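Local structure of putative methyltransferase (7DMB) at residues 34-39 with 194-199; 58-63 with 106-111; 74-79 with 152-157; 310-315 with 376-381. The protein probably transfers methyl groups from S-adenosylmethionine as a trans-acting partner of the polyketide synthase in calbistrin biosynthesis, and is seen here with S-adenosyl-L-homocysteine bound. All blocks are in the same frame, centred on the assembly; numbering follows the deposited sequence.

Contact 1. Residues 34-39 with 194-199; sequences LQWTPD and GRTNPG
The indole of Trp36 overlaps Asn197, whose CB lies 3.8 Å from Trp36 CE3 and a little farther from CZ3, so that the six-membered half of the ring meets the first carbon of the side chain and not its amide. Ring plane and amide plane stand almost perpendicular, 89° apart. With CG of Asn197 anti to the backbone N (chi1 -179°), the amide is directed forward along its own chain, where OD1 accepts from Gly199 N at 3.1 Å and closes an Asx turn just after helix 187-196 ends. Thr196, the last helical residue, supplies the other half of the contact. Its methyl CG2 sits 3.9 Å from Trp36 CB and equally close to Thr37 OG1, between the two residues. The hydroxyl faces another way: Thr196 OG1 bonds to Leu192 O one turn back in the helix, and its neighbour across the contact is the methyl Leu34 CD1 at 4.0 Å. Leu34 CB in turn lies over one face of the indole, toward the rim. Trp36 NE1 bonds to Lys305 O, which holds the pyrrole side of the ring, and Thr37 OG1 bonds weakly to Asp39 OD2. These polar groups all bond away from the interface, and no hydrogen bond links the two segments. The loop between strands 31-32 and 43-44 therefore rests on the helix end through van der Waals contacts, methyls against carbons and hydroxyl oxygens.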
loop_
_atom_site.group_PDB
_atom_site.type_symbol
_atom_site.label_atom_id
_atom_site.label_comp_id
_atom_site.label_asym_id
_atom_site.label_seq_id
_atom_site.Cartn_x
_atom_site.Cartn_y
_atom_site.Cartn_z
ATOM N N LEU A 34 -20.295 0.320 -14.009
ATOM C CA LEU A 34 -20.497 -0.845 -13.150
ATOM C C LEU A 34 -21.385 -1.904 -13.797
ATOM O O LEU A 34 -21.175 -3.101 -13.570
ATOM C CB LEU A 34 -21.081 -0.404 -11.811
ATOM C CG LEU A 34 -20.185 0.545 -11.014
ATOM C CD1 LEU A 34 -20.916 1.042 -9.793
ATOM C CD2 LEU A 34 -18.888 -0.163 -10.609
ATOM N N GLN A 35 -22.374 -1.492 -14.594
ATOM C CA GLN A 35 -23.248 -2.423 -15.324
ATOM C C GLN A 35 -23.942 -3.425 -14.391
ATOM O O GLN A 35 -24.063 -4.610 -14.703
ATOM C CB GLN A 35 -22.465 -3.145 -16.429
ATOM C CG GLN A 35 -22.041 -2.235 -17.591
ATOM C CD GLN A 35 -21.048 -2.899 -18.525
ATOM O OE1 GLN A 35 -20.964 -4.124 -18.592
ATOM N NE2 GLN A 35 -20.284 -2.088 -19.256
ATOM N N TRP A 36 -24.393 -2.950 -13.231
ATOM C CA TRP A 36 -25.132 -3.781 -12.279
ATOM C C TRP A 36 -26.643 -3.598 -12.370
ATOM O O TRP A 36 -27.394 -4.419 -11.832
ATOM C CB TRP A 36 -24.686 -3.467 -10.845
ATOM C CG TRP A 36 -23.312 -3.993 -10.471
ATOM C CD1 TRP A 36 -22.561 -4.912 -11.153
ATOM C CD2 TRP A 36 -22.539 -3.621 -9.323
ATOM N NE1 TRP A 36 -21.375 -5.136 -10.500
ATOM C CE2 TRP A 36 -21.333 -4.354 -9.376
ATOM C CE3 TRP A 36 -22.751 -2.741 -8.254
ATOM C CZ2 TRP A 36 -20.343 -4.231 -8.403
ATOM C CZ3 TRP A 36 -21.774 -2.624 -7.287
ATOM C CH2 TRP A 36 -20.582 -3.370 -7.366
ATOM N N THR A 37 -27.092 -2.528 -13.002
ATOM C CA THR A 37 -28.494 -2.219 -13.223
ATOM C C THR A 37 -28.603 -1.700 -14.645
ATOM O O THR A 37 -27.594 -1.307 -15.242
ATOM C CB THR A 37 -29.003 -1.160 -12.235
ATOM O OG1 THR A 37 -28.133 -0.024 -12.283
ATOM C CG2 THR A 37 -29.041 -1.711 -10.819
ATOM N N PRO A 38 -29.805 -1.687 -15.223
ATOM C CA PRO A 38 -29.959 -1.025 -16.526
ATOM C C PRO A 38 -29.638 0.461 -16.466
ATOM O O PRO A 38 -29.382 1.068 -17.514
ATOM C CB PRO A 38 -31.428 -1.281 -16.890
ATOM C CG PRO A 38 -32.103 -1.621 -15.604
ATOM C CD PRO A 38 -31.065 -2.292 -14.753
ATOM N N ASP A 39 -29.608 1.049 -15.260
ATOM C CA ASP A 39 -29.299 2.458 -15.023
ATOM C C ASP A 39 -27.927 2.885 -15.539
ATOM O O ASP A 39 -27.649 4.092 -15.562
ATOM C CB ASP A 39 -29.322 2.796 -13.522
ATOM C CG ASP A 39 -30.517 2.214 -12.768
ATOM O OD1 ASP A 39 -31.587 1.996 -13.383
ATOM O OD2 ASP A 39 -30.378 1.980 -11.544
ATOM N N GLY A 194 -22.281 1.295 -3.699
ATOM C CA GLY A 194 -23.266 1.049 -2.656
ATOM C C GLY A 194 -24.641 1.606 -2.986
ATOM O O GLY A 194 -25.661 0.954 -2.744
ATOM N N ARG A 195 -24.695 2.816 -3.539
ATOM C CA ARG A 195 -25.982 3.306 -4.006
ATOM C C ARG A 195 -26.530 2.452 -5.146
ATOM O O ARG A 195 -27.756 2.349 -5.304
ATOM C CB ARG A 195 -25.861 4.764 -4.431
ATOM C CG ARG A 195 -25.794 5.739 -3.251
ATOM C CD ARG A 195 -25.725 7.172 -3.741
ATOM N NE ARG A 195 -24.487 7.424 -4.473
ATOM C CZ ARG A 195 -24.387 7.479 -5.799
ATOM N NH1 ARG A 195 -25.462 7.296 -6.556
ATOM N NH2 ARG A 195 -23.213 7.723 -6.363
ATOM N N THR A 196 -25.647 1.823 -5.943
ATOM C CA THR A 196 -26.100 0.985 -7.055
ATOM C C THR A 196 -26.539 -0.392 -6.574
ATOM O O THR A 196 -27.532 -0.940 -7.067
ATOM C CB THR A 196 -25.003 0.817 -8.112
ATOM O OG1 THR A 196 -24.520 2.099 -8.550
ATOM C CG2 THR A 196 -25.547 0.031 -9.307
ATOM N N ASN A 197 -25.791 -0.980 -5.641
ATOM C CA ASN A 197 -26.158 -2.235 -4.987
ATOM C C ASN A 197 -26.148 -1.987 -3.484
ATOM O O ASN A 197 -25.108 -2.157 -2.826
ATOM C CB ASN A 197 -25.214 -3.374 -5.366
ATOM C CG ASN A 197 -25.607 -4.705 -4.710
ATOM O OD1 ASN A 197 -26.632 -4.799 -4.003
ATOM N ND2 ASN A 197 -24.785 -5.737 -4.928
ATOM N N PRO A 198 -27.290 -1.605 -2.895
ATOM C CA PRO A 198 -27.318 -1.303 -1.450
ATOM C C PRO A 198 -27.163 -2.528 -0.569
ATOM O O PRO A 198 -27.048 -2.374 0.661
ATOM C CB PRO A 198 -28.689 -0.631 -1.244
ATOM C CG PRO A 198 -29.267 -0.432 -2.633
ATOM C CD PRO A 198 -28.593 -1.397 -3.545
ATOM N N GLY A 199 -27.132 -3.725 -1.153
ATOM C CA GLY A 199 -26.856 -4.942 -0.413
ATOM C C GLY A 199 -25.478 -5.504 -0.709
ATOM O O GLY A 199 -25.257 -6.721 -0.634
#

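Contact 2. Residues 58-63 with 106-111; sequences EQEMIA and YPQVPD
Gln108 reaches across to helix 56-79 and is gripped at its amide end: NE2 donates to Gln59 OE1 at 2.9 Å with a nearly straight N-H (164°). The bond lies in the amide plane of Gln108 but arrives from above the carbonyl plane of Gln59, and the two amides stand 89° apart. Gln59 is itself steadied, its NE2 bonding to Ser55 OG and Phe372 O. Beside this amide pair a water donates to both Gln59 O and Gln108 OE1, giving a helical carbonyl a bridge to the loop. The tight apolar part lies one turn along the helix, where Ala63 CB meets Val109 CG2 at 3.5 Å, both residues buried. The Glu60 side is partly exposed by contrast: its CG merely passes Gln108 CG at 3.9 Å, the two chains crossing at about a right angle. Gln108 stands in a type II turn running from Tyr106 to Val109, in the left-handed position that presents its side chain to the helix. The turn thus fastens the connection between helices 85-101 and 112-117 against helix 56-79, with Val109 also touching Leu115 and Val67.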
loop_
_atom_site.group_PDB
_atom_site.type_symbol
_atom_site.label_atom_id
_atom_site.label_comp_id
_atom_site.label_asym_id
_atom_site.label_seq_id
_atom_site.Cartn_x
_atom_site.Cartn_y
_atom_site.Cartn_z
ATOM N N GLU A 58 5.030 17.254 0.982
ATOM C CA GLU A 58 5.230 16.197 1.969
ATOM C C GLU A 58 6.059 15.051 1.400
ATOM O O GLU A 58 6.836 14.436 2.137
ATOM C CB GLU A 58 3.886 15.681 2.494
ATOM C CG GLU A 58 2.992 14.988 1.472
ATOM C CD GLU A 58 1.548 14.865 1.979
ATOM O OE1 GLU A 58 0.822 15.865 1.924
ATOM O OE2 GLU A 58 1.147 13.777 2.441
ATOM N N GLN A 59 5.917 14.769 0.094
ATOM C CA GLN A 59 6.718 13.735 -0.568
ATOM C C GLN A 59 8.199 14.090 -0.585
ATOM O O GLN A 59 9.056 13.204 -0.481
ATOM C CB GLN A 59 6.240 13.522 -2.006
ATOM C CG GLN A 59 4.937 12.740 -2.168
ATOM C CD GLN A 59 4.712 12.320 -3.608
ATOM O OE1 GLN A 59 5.616 11.814 -4.251
ATOM N NE2 GLN A 59 3.505 12.520 -4.113
ATOM N N GLU A 60 8.519 15.365 -0.783
ATOM C CA GLU A 60 9.910 15.811 -0.729
ATOM C C GLU A 60 10.421 15.893 0.699
ATOM O O GLU A 60 11.618 15.694 0.937
ATOM C CB GLU A 60 10.062 17.164 -1.418
ATOM C CG GLU A 60 9.883 17.085 -2.920
ATOM C CD GLU A 60 9.414 18.383 -3.529
ATOM O OE1 GLU A 60 9.495 19.425 -2.846
ATOM O OE2 GLU A 60 8.960 18.353 -4.693
ATOM N N MET A 61 9.539 16.190 1.659
ATOM C CA MET A 61 9.927 16.082 3.061
ATOM C C MET A 61 10.277 14.640 3.408
ATOM O O MET A 61 11.276 14.381 4.091
ATOM C CB MET A 61 8.797 16.591 3.950
ATOM C CG MET A 61 9.197 16.843 5.387
ATOM S SD MET A 61 7.774 16.845 6.488
ATOM C CE MET A 61 6.874 18.241 5.818
ATOM N N ILE A 62 9.458 13.691 2.929
ATOM C CA ILE A 62 9.697 12.266 3.159
ATOM C C ILE A 62 11.009 11.841 2.513
ATOM O O ILE A 62 11.860 11.202 3.141
ATOM C CB ILE A 62 8.517 11.437 2.617
ATOM C CG1 ILE A 62 7.310 11.542 3.544
ATOM C CG2 ILE A 62 8.910 9.969 2.405
ATOM C CD1 ILE A 62 6.063 10.984 2.944
ATOM N N ALA A 63 11.175 12.171 1.234
ATOM C CA ALA A 63 12.373 11.756 0.528
ATOM C C ALA A 63 13.609 12.286 1.234
ATOM O O ALA A 63 14.572 11.546 1.474
ATOM C CB ALA A 63 12.312 12.244 -0.919
ATOM N N TYR A 106 19.008 13.897 -7.814
ATOM C CA TYR A 106 18.353 12.772 -7.157
ATOM C C TYR A 106 16.857 13.058 -7.065
ATOM O O TYR A 106 16.467 14.183 -6.717
ATOM C CB TYR A 106 18.921 12.495 -5.768
ATOM C CG TYR A 106 18.441 11.158 -5.274
ATOM C CD1 TYR A 106 19.036 9.982 -5.728
ATOM C CD2 TYR A 106 17.353 11.055 -4.396
ATOM C CE1 TYR A 106 18.588 8.738 -5.309
ATOM C CE2 TYR A 106 16.897 9.806 -3.966
ATOM C CZ TYR A 106 17.518 8.654 -4.432
ATOM O OH TYR A 106 17.085 7.416 -4.028
ATOM N N PRO A 107 15.995 12.097 -7.402
ATOM C CA PRO A 107 14.559 12.396 -7.494
ATOM C C PRO A 107 14.013 12.925 -6.180
ATOM O O PRO A 107 14.191 12.315 -5.122
ATOM C CB PRO A 107 13.943 11.044 -7.864
ATOM C CG PRO A 107 14.998 10.358 -8.604
ATOM C CD PRO A 107 16.299 10.760 -7.942
ATOM N N GLN A 108 13.382 14.100 -6.260
ATOM C CA GLN A 108 12.723 14.757 -5.137
ATOM C C GLN A 108 13.706 15.204 -4.060
ATOM O O GLN A 108 13.279 15.737 -3.032
ATOM C CB GLN A 108 11.628 13.850 -4.530
ATOM C CG GLN A 108 10.264 13.979 -5.241
ATOM C CD GLN A 108 9.211 12.985 -4.760
ATOM O OE1 GLN A 108 9.521 11.832 -4.461
ATOM N NE2 GLN A 108 7.955 13.433 -4.690
ATOM N N VAL A 109 15.010 14.996 -4.256
ATOM C CA VAL A 109 16.001 15.538 -3.323
ATOM C C VAL A 109 17.162 16.151 -4.102
ATOM O O VAL A 109 18.275 15.604 -4.065
ATOM C CB VAL A 109 16.531 14.470 -2.353
ATOM C CG1 VAL A 109 17.108 15.131 -1.121
ATOM C CG2 VAL A 109 15.458 13.455 -1.989
ATOM N N PRO A 110 16.955 17.271 -4.806
ATOM C CA PRO A 110 18.024 17.819 -5.660
ATOM C C PRO A 110 19.243 18.282 -4.890
ATOM O O PRO A 110 20.316 18.429 -5.484
ATOM C CB PRO A 110 17.335 18.997 -6.368
ATOM C CG PRO A 110 16.212 19.382 -5.426
ATOM C CD PRO A 110 15.716 18.064 -4.899
ATOM N N ASP A 111 19.116 18.505 -3.584
ATOM C CA ASP A 111 20.239 18.849 -2.726
ATOM C C ASP A 111 20.762 17.648 -1.944
ATOM O O ASP A 111 21.366 17.829 -0.876
ATOM C CB ASP A 111 19.842 19.973 -1.769
ATOM C CG ASP A 111 18.706 19.570 -0.826
ATOM O OD1 ASP A 111 17.912 18.651 -1.167
ATOM O OD2 ASP A 111 18.612 20.180 0.257
HETATM O O HOH W 1 8.464 10.753 -1.865
HETATM O O HOH W 2 13.608 16.758 -0.790
#

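Contact 3. Residues 74-79 with 152-157; sequences QEKLKS and NVVDIV
Lys76 lies along the flank of helix 140-157 with its aliphatic chain against two valines, crossing Val154 obliquely and running past Val153 in the opposite direction. Val154 CG2 is wedged against the lysine, 3.5 Å from Lys76 CG and 3.5 Å from Lys76 CE, both closer than ordinary van der Waals contact. A modest bend at the third torsion of the lysine (chi3 141°) leaves both CG and CE against this methyl, and CE also passes Val153 CG1 at 3.9 Å. The ammonium continues beyond the valines, where Tyr150, one turn before Val154 on helix 140-157, gives it a cation-pi contact. Leu77 approaches differently. It meets Val153 and Val157 at about a right angle to each, placing CD2 3.8 Å from Val153 CG2 and 4.1 Å from Val157 CG1, two methyls on neighbouring turns. Val153 consequently serves both partners, one branch for each: CG1, between the backbone N and the carbonyl carbon (chi1 59°), faces the lysine, while CG2 faces the leucine. No hydrogen bond crosses the interface, and the outer, lysine-covered side grades into a buried one at Leu77. The two helical segments run nearly parallel, at 22°, with their axes 9.4 Å apart. Helix 85-101 packs against both, Leu94 against Leu77 and Phe87 against Val157, so the end of helix 56-79 and the end of helix 140-157 share one helical neighbour in the all-helical part of the chain.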
loop_
_atom_site.group_PDB
_atom_site.type_symbol
_atom_site.label_atom_id
_atom_site.label_comp_id
_atom_site.label_asym_id
_atom_site.label_seq_id
_atom_site.Cartn_x
_atom_site.Cartn_y
_atom_site.Cartn_z
ATOM N N GLN A 74 25.125 4.189 6.511
ATOM C CA GLN A 74 26.166 3.541 5.715
ATOM C C GLN A 74 27.246 2.929 6.600
ATOM O O GLN A 74 27.549 1.735 6.498
ATOM C CB GLN A 74 26.772 4.542 4.725
ATOM C CG GLN A 74 25.760 5.015 3.687
ATOM C CD GLN A 74 25.133 3.861 2.916
ATOM O OE1 GLN A 74 25.850 3.025 2.341
ATOM N NE2 GLN A 74 23.792 3.808 2.889
ATOM N N GLU A 75 27.842 3.732 7.483
ATOM C CA GLU A 75 28.932 3.207 8.297
ATOM C C GLU A 75 28.421 2.165 9.280
ATOM O O GLU A 75 29.111 1.175 9.559
ATOM C CB GLU A 75 29.648 4.347 9.035
ATOM C CG GLU A 75 30.886 3.859 9.796
ATOM C CD GLU A 75 31.585 4.947 10.595
ATOM O OE1 GLU A 75 31.402 6.145 10.283
ATOM O OE2 GLU A 75 32.329 4.596 11.540
ATOM N N LYS A 76 27.199 2.353 9.775
ATOM C CA LYS A 76 26.599 1.386 10.682
ATOM C C LYS A 76 26.389 0.044 9.983
ATOM O O LYS A 76 26.731 -1.016 10.526
ATOM C CB LYS A 76 25.273 1.953 11.206
ATOM C CG LYS A 76 25.015 1.702 12.674
ATOM C CD LYS A 76 23.745 2.396 13.180
ATOM C CE LYS A 76 22.992 1.506 14.171
ATOM N NZ LYS A 76 21.904 2.219 14.833
ATOM N N LEU A 77 25.857 0.079 8.763
ATOM C CA LEU A 77 25.580 -1.157 8.042
ATOM C C LEU A 77 26.860 -1.924 7.739
ATOM O O LEU A 77 26.897 -3.152 7.865
ATOM C CB LEU A 77 24.820 -0.846 6.753
ATOM C CG LEU A 77 23.310 -1.086 6.868
ATOM C CD1 LEU A 77 22.600 -0.666 5.604
ATOM C CD2 LEU A 77 23.055 -2.549 7.179
ATOM N N LYS A 78 27.929 -1.215 7.363
ATOM C CA LYS A 78 29.137 -1.893 6.900
ATOM C C LYS A 78 29.857 -2.617 8.035
ATOM O O LYS A 78 30.389 -3.712 7.839
ATOM C CB LYS A 78 30.062 -0.886 6.221
ATOM C CG LYS A 78 29.509 -0.307 4.922
ATOM C CD LYS A 78 28.628 -1.307 4.148
ATOM C CE LYS A 78 29.478 -2.341 3.364
ATOM N NZ LYS A 78 28.724 -3.230 2.431
ATOM N N SER A 79 29.872 -2.042 9.233
ATOM C CA SER A 79 30.484 -2.746 10.352
ATOM C C SER A 79 29.565 -3.795 10.980
ATOM O O SER A 79 30.013 -4.538 11.863
ATOM C CB SER A 79 30.939 -1.750 11.424
ATOM O OG SER A 79 30.011 -0.691 11.571
ATOM N N ASN A 152 17.606 1.367 14.380
ATOM C CA ASN A 152 17.597 -0.025 14.815
ATOM C C ASN A 152 18.289 -0.962 13.836
ATOM O O ASN A 152 18.261 -2.177 14.048
ATOM C CB ASN A 152 16.160 -0.518 15.026
ATOM C CG ASN A 152 15.467 0.180 16.146
ATOM O OD1 ASN A 152 15.567 -0.232 17.305
ATOM N ND2 ASN A 152 14.741 1.247 15.815
ATOM N N VAL A 153 18.897 -0.436 12.774
ATOM C CA VAL A 153 19.269 -1.285 11.644
ATOM C C VAL A 153 20.212 -2.405 12.080
ATOM O O VAL A 153 20.034 -3.567 11.684
ATOM C CB VAL A 153 19.858 -0.431 10.506
ATOM C CG1 VAL A 153 21.082 0.326 10.966
ATOM C CG2 VAL A 153 20.152 -1.305 9.298
ATOM N N VAL A 154 21.189 -2.097 12.939
ATOM C CA VAL A 154 22.146 -3.113 13.383
ATOM C C VAL A 154 21.445 -4.203 14.188
ATOM O O VAL A 154 21.613 -5.393 13.912
ATOM C CB VAL A 154 23.298 -2.477 14.188
ATOM C CG1 VAL A 154 24.120 -3.582 14.922
ATOM C CG2 VAL A 154 24.202 -1.632 13.262
ATOM N N ASP A 155 20.651 -3.819 15.190
ATOM C CA ASP A 155 19.849 -4.807 15.908
ATOM C C ASP A 155 18.972 -5.614 14.961
ATOM O O ASP A 155 18.680 -6.781 15.234
ATOM C CB ASP A 155 18.960 -4.136 16.954
ATOM C CG ASP A 155 19.716 -3.758 18.210
ATOM O OD1 ASP A 155 20.914 -4.074 18.309
ATOM O OD2 ASP A 155 19.103 -3.136 19.103
ATOM N N ILE A 156 18.542 -5.020 13.850
ATOM C CA ILE A 156 17.682 -5.757 12.931
ATOM C C ILE A 156 18.505 -6.732 12.088
ATOM O O ILE A 156 18.212 -7.934 12.056
ATOM C CB ILE A 156 16.852 -4.789 12.065
ATOM C CG1 ILE A 156 15.883 -3.978 12.942
ATOM C CG2 ILE A 156 16.093 -5.560 10.961
ATOM C CD1 ILE A 156 15.281 -2.765 12.262
ATOM N N VAL A 157 19.569 -6.252 11.428
ATOM C CA VAL A 157 20.330 -7.170 10.570
ATOM C C VAL A 157 21.110 -8.186 11.385
ATOM O O VAL A 157 21.516 -9.223 10.847
ATOM C CB VAL A 157 21.308 -6.452 9.619
ATOM C CG1 VAL A 157 20.586 -5.425 8.752
ATOM C CG2 VAL A 157 22.468 -5.833 10.403
#

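Contact 4. Residues 310-315 with 376-381; sequences NQELSP and ANMLAR
Asn310 begins the pairing with both of its backbone groups: its N donates to Met378 O at 2.7 Å and its O accepts from Met378 N at 2.9 Å. Their side chains lie side by side on one face of the sheet. Gln311 projects to the other face, together with Asn377, and here the amides themselves bond: Gln311 NE2 donates to Asn377 OD1 at 2.7 Å, in the carbonyl plane of the asparagine, although the two amide planes are 63° apart. Extended with CG anti to the backbone N (chi1 -167°), Gln311 also places OE1 at Ser282 OG, while Asn377 ND2 bonds to Gly365 O and Ser184 OG. This buried amide pair is therefore tied at both ends. The Gln311 side chain lies near the bound S-adenosyl-L-homocysteine without touching it, about 7 Å from the ligand. Gln311 CA adds a C-H contact to Ala376 O at 3.4 Å. At Glu312 the backbone closes a second two-bond pair with Ala376, and Met378 CE, swung round by its bent chain, covers Glu312 CB at 3.5 Å; the carboxylate leads away to His286 ND1. Ser314 has left the strand and turns OG to Tyr373 OH. These antiparallel strands belong to the seven-stranded mixed sheet of the methyltransferase fold, in which 375-382 lies between 306-313 and 358-366. Trp349 of helix 346-355 packs on the Asn310, Glu312 and Met378 face.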
loop_
_atom_site.group_PDB
_atom_site.type_symbol
_atom_site.label_atom_id
_atom_site.label_comp_id
_atom_site.label_asym_id
_atom_site.label_seq_id
_atom_site.Cartn_x
_atom_site.Cartn_y
_atom_site.Cartn_z
ATOM N N ASN A 310 -8.238 -2.524 -6.443
ATOM C CA ASN A 310 -6.877 -2.868 -6.036
ATOM C C ASN A 310 -6.051 -1.586 -5.935
ATOM O O ASN A 310 -5.777 -0.928 -6.944
ATOM C CB ASN A 310 -6.270 -3.860 -7.032
ATOM C CG ASN A 310 -4.929 -4.426 -6.581
ATOM O OD1 ASN A 310 -4.648 -4.558 -5.391
ATOM N ND2 ASN A 310 -4.099 -4.776 -7.551
ATOM N N GLN A 311 -5.684 -1.216 -4.716
ATOM C CA GLN A 311 -4.843 -0.051 -4.468
ATOM C C GLN A 311 -3.412 -0.542 -4.287
ATOM O O GLN A 311 -3.142 -1.329 -3.370
ATOM C CB GLN A 311 -5.331 0.695 -3.226
ATOM C CG GLN A 311 -4.748 2.092 -3.000
ATOM C CD GLN A 311 -5.362 2.763 -1.785
ATOM O OE1 GLN A 311 -5.220 2.284 -0.651
ATOM N NE2 GLN A 311 -6.072 3.867 -2.014
ATOM N N GLU A 312 -2.496 -0.085 -5.145
ATOM C CA GLU A 312 -1.171 -0.702 -5.183
ATOM C C GLU A 312 -0.065 0.303 -5.489
ATOM O O GLU A 312 -0.117 1.027 -6.486
ATOM C CB GLU A 312 -1.139 -1.839 -6.211
ATOM C CG GLU A 312 -1.546 -3.208 -5.651
ATOM C CD GLU A 312 -0.471 -3.805 -4.745
ATOM O OE1 GLU A 312 0.709 -3.355 -4.832
ATOM O OE2 GLU A 312 -0.790 -4.737 -3.972
ATOM N N LEU A 313 0.962 0.297 -4.649
ATOM C CA LEU A 313 2.119 1.161 -4.859
ATOM C C LEU A 313 2.807 0.885 -6.192
ATOM O O LEU A 313 2.999 -0.267 -6.595
ATOM C CB LEU A 313 3.119 0.963 -3.727
ATOM C CG LEU A 313 2.612 1.473 -2.390
ATOM C CD1 LEU A 313 3.496 0.923 -1.282
ATOM C CD2 LEU A 313 2.611 2.994 -2.412
ATOM N N SER A 314 3.159 1.962 -6.880
ATOM C CA SER A 314 4.220 1.917 -7.882
ATOM C C SER A 314 4.927 3.277 -7.993
ATOM O O SER A 314 5.022 3.840 -9.087
ATOM C CB SER A 314 3.655 1.460 -9.239
ATOM O OG SER A 314 2.475 2.155 -9.621
ATOM N N PRO A 315 5.449 3.832 -6.890
ATOM C CA PRO A 315 6.133 5.124 -6.997
ATOM C C PRO A 315 7.435 4.983 -7.762
ATOM O O PRO A 315 8.028 3.895 -7.813
ATOM C CB PRO A 315 6.393 5.498 -5.523
ATOM C CG PRO A 315 6.579 4.185 -4.855
ATOM C CD PRO A 315 5.568 3.270 -5.533
ATOM N N ALA A 376 -1.475 3.511 -7.241
ATOM C CA ALA A 376 -2.472 3.431 -8.309
ATOM C C ALA A 376 -3.752 2.772 -7.774
ATOM O O ALA A 376 -3.702 1.673 -7.212
ATOM C CB ALA A 376 -1.933 2.651 -9.511
ATOM N N ASN A 377 -4.890 3.452 -7.945
ATOM C CA ASN A 377 -6.208 2.938 -7.544
ATOM C C ASN A 377 -6.846 2.303 -8.773
ATOM O O ASN A 377 -7.323 3.014 -9.664
ATOM C CB ASN A 377 -7.105 4.047 -6.986
ATOM C CG ASN A 377 -6.536 4.695 -5.718
ATOM O OD1 ASN A 377 -6.618 4.132 -4.616
ATOM N ND2 ASN A 377 -5.940 5.880 -5.877
ATOM N N MET A 378 -6.862 0.969 -8.816
ATOM C CA MET A 378 -7.246 0.216 -10.009
ATOM C C MET A 378 -8.560 -0.526 -9.785
ATOM O O MET A 378 -8.732 -1.211 -8.768
ATOM C CB MET A 378 -6.155 -0.782 -10.393
ATOM C CG MET A 378 -4.844 -0.141 -10.798
ATOM S SD MET A 378 -3.485 -1.318 -10.895
ATOM C CE MET A 378 -2.997 -1.426 -9.178
ATOM N N LEU A 379 -9.470 -0.413 -10.744
ATOM C CA LEU A 379 -10.708 -1.186 -10.744
ATOM C C LEU A 379 -10.678 -2.147 -11.928
ATOM O O LEU A 379 -10.347 -1.753 -13.050
ATOM C CB LEU A 379 -11.932 -0.265 -10.805
ATOM C CG LEU A 379 -13.306 -0.897 -10.554
ATOM C CD1 LEU A 379 -13.392 -1.574 -9.180
ATOM C CD2 LEU A 379 -14.410 0.153 -10.689
ATOM N N ALA A 380 -10.960 -3.413 -11.671
ATOM C CA ALA A 380 -10.945 -4.429 -12.711
ATOM C C ALA A 380 -12.208 -5.258 -12.579
ATOM O O ALA A 380 -12.658 -5.529 -11.461
ATOM C CB ALA A 380 -9.715 -5.323 -12.603
ATOM N N ARG A 381 -12.770 -5.644 -13.723
ATOM C CA ARG A 381 -14.015 -6.395 -13.810
ATOM C C ARG A 381 -13.735 -7.838 -14.209
ATOM O O ARG A 381 -12.835 -8.118 -15.007
ATOM C CB ARG A 381 -14.970 -5.766 -14.835
ATOM C CG ARG A 381 -16.390 -6.273 -14.768
ATOM C CD ARG A 381 -17.321 -5.520 -15.720
ATOM N NE ARG A 381 -18.562 -5.192 -15.018
ATOM C CZ ARG A 381 -19.772 -5.626 -15.352
ATOM N NH1 ARG A 381 -19.960 -6.415 -16.411
ATOM N NH2 ARG A 381 -20.796 -5.262 -14.609
#

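Overall arrangement
Contacts 4 and 2 are buried, contact 3 partly so, and contact 1 lies at the surface. Contact 4, nearest the chain centre, is a strand pair joined by backbone bonds and a buried amide pair. Contact 1 uses van der Waals contacts, with no hydrogen bond across it, yet the two meet: Arg381, on the strand of contact 4, touches Leu34 and Gln35 of contact 1, with a weak hydrogen bond to Gln35 O. Contacts 2 and 3 share helix 56-79 and differ in chemistry: contact 2 combines a glutamine pair and a bridging water with one close alanine-valine contact, contact 3 relies on aliphatic packing. Contacts 1 and 3 are the most distant, 53 Å between centres.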